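Malate dehydrogenase (Entamoeba histolytica, PDB 3I0P) probably catalyses the NAD-dependent interconversion of malate and oxaloacetate. Local coordinates at residues A[97-109]-A[130-143]. Residues are numbered along the deposited sequence; the frame is centred on the assembly and turned at random.
Sequences GTIGMKMAIEKAK and YSLLAAQEGCIGIC
Met-101 of helix 97-109 is a knob in the hole formed by Tyr-130, Ser-131, Leu-133 and Ala-134 of helix 130-136. With CG anti to the backbone N (chi1 176°) and bends at chi2 and chi3, its chain curls round Tyr-130 O. SD lies 4.0 Å from Ala-134 CB. CE carries on to the strand beneath, 4.2 Å from Cys-143 CB. One turn later Ile-105 divides its branches, CD1 packing 3.7 Å from Ala-134 CA and beside Leu-133 CB, while CG2 meets the CB and CG of Glu-137. Ala-108 CB continues the apolar seam to Cys-139 SG. Around the Tyr-130 ring, Thr-98 N approaches the CE1 edge near the ring plane, at 3.4 Å, and Gly-97 C lies obliquely, close to CD1. Tyr-130 OH is hydrogen-bonded to Phe-124 O, and the ring stacks on that of Phe-124.

The two helices run roughly parallel, axes 9.4 Å apart at 29°, and pack beside each other against the central mixed sheet; a Schellman motif with Gly-138 at C' ends helix 130-136 and turns the chain into strand 139-143. Polar links are few. Lys-109, bent at chi2, reaches over the helix terminus and donates from NZ to Glu-137 O (2.7 Å), the donor tilted 20° from the carbonyl plane. Ser-131 OG ties helix to strand, donating to Gly-141 O at 2.9 Å from above that carbonyl plane.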
# COMPACT_ATOMS: atom_id res chain seq x y z
N GLY A 97 -6.32 -9.86 -17.07
CA GLY A 97 -5.14 -9.53 -16.28
C GLY A 97 -3.82 -9.70 -17.03
O GLY A 97 -2.97 -8.80 -17.00
N THR A 98 -3.66 -10.85 -17.68
CA THR A 98 -2.43 -11.16 -18.40
C THR A 98 -2.23 -10.18 -19.54
O THR A 98 -1.16 -9.60 -19.69
CB THR A 98 -2.43 -12.61 -18.92
OG1 THR A 98 -2.51 -13.50 -17.80
CG2 THR A 98 -1.18 -12.93 -19.71
N ILE A 99 -3.28 -9.99 -20.32
CA ILE A 99 -3.23 -9.02 -21.41
C ILE A 99 -3.01 -7.59 -20.89
O ILE A 99 -2.11 -6.89 -21.37
CB ILE A 99 -4.46 -9.15 -22.31
CG1 ILE A 99 -4.43 -10.53 -22.99
CG2 ILE A 99 -4.53 -7.98 -23.34
CD1 ILE A 99 -5.76 -10.97 -23.57
N GLY A 100 -3.78 -7.19 -19.88
CA GLY A 100 -3.67 -5.86 -19.27
C GLY A 100 -2.28 -5.50 -18.76
O GLY A 100 -1.77 -4.41 -19.05
N MET A 101 -1.66 -6.41 -18.02
CA MET A 101 -0.33 -6.18 -17.47
C MET A 101 0.75 -6.24 -18.56
O MET A 101 1.62 -5.37 -18.62
CB MET A 101 -0.02 -7.16 -16.32
CG MET A 101 1.39 -7.04 -15.75
SD MET A 101 1.84 -5.42 -15.07
CE MET A 101 1.26 -5.56 -13.38
N LYS A 102 0.69 -7.25 -19.43
CA LYS A 102 1.61 -7.34 -20.56
C LYS A 102 1.59 -6.03 -21.34
O LYS A 102 2.61 -5.55 -21.82
CB LYS A 102 1.23 -8.48 -21.49
CG LYS A 102 1.87 -9.79 -21.15
CD LYS A 102 1.27 -10.93 -21.97
CE LYS A 102 1.61 -10.85 -23.46
NZ LYS A 102 0.93 -11.95 -24.21
N MET A 103 0.39 -5.48 -21.45
CA MET A 103 0.15 -4.23 -22.14
C MET A 103 0.75 -3.06 -21.35
O MET A 103 1.41 -2.20 -21.93
CB MET A 103 -1.35 -4.07 -22.30
CG MET A 103 -1.78 -3.00 -23.26
SD MET A 103 -3.43 -3.38 -23.90
CE MET A 103 -3.67 -1.84 -24.78
N ALA A 104 0.56 -3.05 -20.03
CA ALA A 104 1.19 -2.04 -19.18
C ALA A 104 2.72 -2.11 -19.23
O ALA A 104 3.40 -1.08 -19.18
CB ALA A 104 0.69 -2.15 -17.76
N ILE A 105 3.27 -3.33 -19.31
CA ILE A 105 4.71 -3.55 -19.42
C ILE A 105 5.24 -2.97 -20.74
O ILE A 105 6.25 -2.25 -20.76
CB ILE A 105 5.07 -5.05 -19.34
CG1 ILE A 105 4.86 -5.58 -17.92
CG2 ILE A 105 6.51 -5.31 -19.78
CD1 ILE A 105 4.76 -7.10 -17.83
N GLU A 106 4.55 -3.30 -21.82
CA GLU A 106 4.90 -2.88 -23.16
C GLU A 106 5.01 -1.35 -23.22
O GLU A 106 6.00 -0.81 -23.73
CB GLU A 106 3.82 -3.39 -24.11
CG GLU A 106 4.20 -3.46 -25.58
CD GLU A 106 2.97 -3.64 -26.49
OE1 GLU A 106 1.82 -3.64 -25.97
OE2 GLU A 106 3.16 -3.77 -27.72
N LYS A 107 4.00 -0.67 -22.68
CA LYS A 107 3.99 0.79 -22.55
C LYS A 107 5.09 1.33 -21.63
O LYS A 107 5.58 2.44 -21.84
CB LYS A 107 2.64 1.27 -22.03
CG LYS A 107 1.45 0.85 -22.87
CD LYS A 107 0.18 1.52 -22.40
CE LYS A 107 -0.95 1.29 -23.38
NZ LYS A 107 -0.63 1.84 -24.73
N ALA A 108 5.45 0.57 -20.60
CA ALA A 108 6.50 1.04 -19.70
C ALA A 108 7.85 0.99 -20.41
O ALA A 108 8.65 1.91 -20.28
CB ALA A 108 6.53 0.22 -18.41
N LYS A 109 8.06 -0.07 -21.18
CA LYS A 109 9.29 -0.26 -21.96
C LYS A 109 9.49 0.84 -23.00
O LYS A 109 10.62 1.25 -23.27
CB LYS A 109 9.29 -1.62 -22.64
CG LYS A 109 9.41 -2.80 -21.68
CD LYS A 109 10.77 -2.86 -21.04
CE LYS A 109 11.11 -4.28 -20.66
NZ LYS A 109 12.38 -4.31 -19.90
N TYR A 130 0.29 -11.31 -11.73
CA TYR A 130 0.44 -10.21 -12.66
C TYR A 130 1.65 -9.34 -12.30
O TYR A 130 2.36 -8.85 -13.18
CB TYR A 130 -0.87 -9.42 -12.76
CG TYR A 130 -2.02 -10.37 -12.95
CD1 TYR A 130 -2.35 -10.87 -14.22
CD2 TYR A 130 -2.73 -10.84 -11.85
CE1 TYR A 130 -3.38 -11.80 -14.38
CE2 TYR A 130 -3.75 -11.76 -12.00
CZ TYR A 130 -4.07 -12.23 -13.25
OH TYR A 130 -5.10 -13.14 -13.36
N SER A 131 1.91 -9.20 -11.01
CA SER A 131 3.10 -8.48 -10.55
C SER A 131 4.37 -9.22 -10.93
O SER A 131 5.38 -8.60 -11.28
CB SER A 131 3.04 -8.22 -9.04
OG SER A 131 2.14 -7.15 -8.76
N LEU A 132 4.33 -10.55 -10.88
CA LEU A 132 5.47 -11.37 -11.28
C LEU A 132 5.81 -11.17 -12.76
O LEU A 132 6.98 -11.12 -13.12
CB LEU A 132 5.23 -12.85 -10.97
CG LEU A 132 5.26 -13.28 -9.50
CD1 LEU A 132 4.74 -14.69 -9.35
CD2 LEU A 132 6.65 -13.16 -8.89
N LEU A 133 4.79 -11.05 -13.61
CA LEU A 133 5.02 -10.78 -15.02
C LEU A 133 5.86 -9.52 -15.21
O LEU A 133 6.76 -9.49 -16.04
CB LEU A 133 3.69 -10.64 -15.78
CG LEU A 133 2.79 -11.87 -15.96
CD1 LEU A 133 1.47 -11.42 -16.62
CD2 LEU A 133 3.46 -12.98 -16.78
N ALA A 134 5.56 -8.49 -14.42
CA ALA A 134 6.28 -7.23 -14.50
C ALA A 134 7.73 -7.35 -14.03
O ALA A 134 8.64 -6.84 -14.69
CB ALA A 134 5.54 -6.15 -13.72
N ALA A 135 7.95 -8.05 -12.92
CA ALA A 135 9.30 -8.25 -12.38
C ALA A 135 10.22 -9.04 -13.32
O ALA A 135 11.44 -8.78 -13.38
CB ALA A 135 9.23 -8.88 -11.01
N GLN A 136 9.65 -10.00 -14.06
CA GLN A 136 10.41 -10.79 -15.03
C GLN A 136 10.95 -9.95 -16.19
O GLN A 136 11.99 -10.27 -16.75
CB GLN A 136 9.56 -11.92 -15.60
CG GLN A 136 9.37 -13.09 -14.67
CD GLN A 136 8.16 -13.94 -15.08
OE1 GLN A 136 7.84 -14.05 -16.27
NE2 GLN A 136 7.48 -14.53 -14.08
N GLU A 137 10.21 -8.89 -16.55
CA GLU A 137 10.61 -7.94 -17.60
C GLU A 137 11.41 -6.74 -17.07
O GLU A 137 11.56 -5.74 -17.78
CB GLU A 137 9.37 -7.40 -18.35
CG GLU A 137 8.55 -8.44 -19.11
CD GLU A 137 9.41 -9.30 -20.00
OE1 GLU A 137 10.19 -8.74 -20.80
OE2 GLU A 137 9.32 -10.55 -19.86
N GLY A 138 11.89 -6.81 -15.83
CA GLY A 138 12.67 -5.71 -15.26
C GLY A 138 11.87 -4.47 -14.89
O GLY A 138 12.42 -3.37 -14.79
N CYS A 139 10.57 -4.65 -14.67
CA CYS A 139 9.70 -3.59 -14.19
C CYS A 139 9.22 -3.86 -12.76
O CYS A 139 9.10 -5.02 -12.35
CB CYS A 139 8.47 -3.49 -15.08
SG CYS A 139 8.78 -2.98 -16.76
N ILE A 140 8.98 -2.78 -12.02
CA ILE A 140 8.22 -2.86 -10.78
C ILE A 140 6.78 -3.04 -11.22
O ILE A 140 6.30 -2.30 -12.07
CB ILE A 140 8.35 -1.56 -9.95
CG1 ILE A 140 9.77 -1.42 -9.39
CG2 ILE A 140 7.34 -1.52 -8.81
CD1 ILE A 140 10.24 0.02 -9.15
N GLY A 141 6.09 -4.04 -10.66
CA GLY A 141 4.68 -4.27 -10.99
C GLY A 141 3.74 -4.17 -9.81
O GLY A 141 3.90 -4.86 -8.81
N ILE A 142 2.75 -3.29 -9.93
CA ILE A 142 1.78 -3.06 -8.88
C ILE A 142 0.40 -3.31 -9.46
O ILE A 142 0.07 -2.82 -10.54
CB ILE A 142 1.87 -1.61 -8.32
CG1 ILE A 142 3.28 -1.32 -7.78
CG2 ILE A 142 0.79 -1.38 -7.25
CD1 ILE A 142 3.57 0.15 -7.49
N CYS A 143 -0.41 -4.09 -8.76
CA CYS A 143 -1.71 -4.46 -9.29
C CYS A 143 -2.66 -4.85 -8.17
O CYS A 143 -2.25 -5.00 -7.02
CB CYS A 143 -1.56 -5.58 -10.32
SG CYS A 143 -1.52 -7.25 -9.67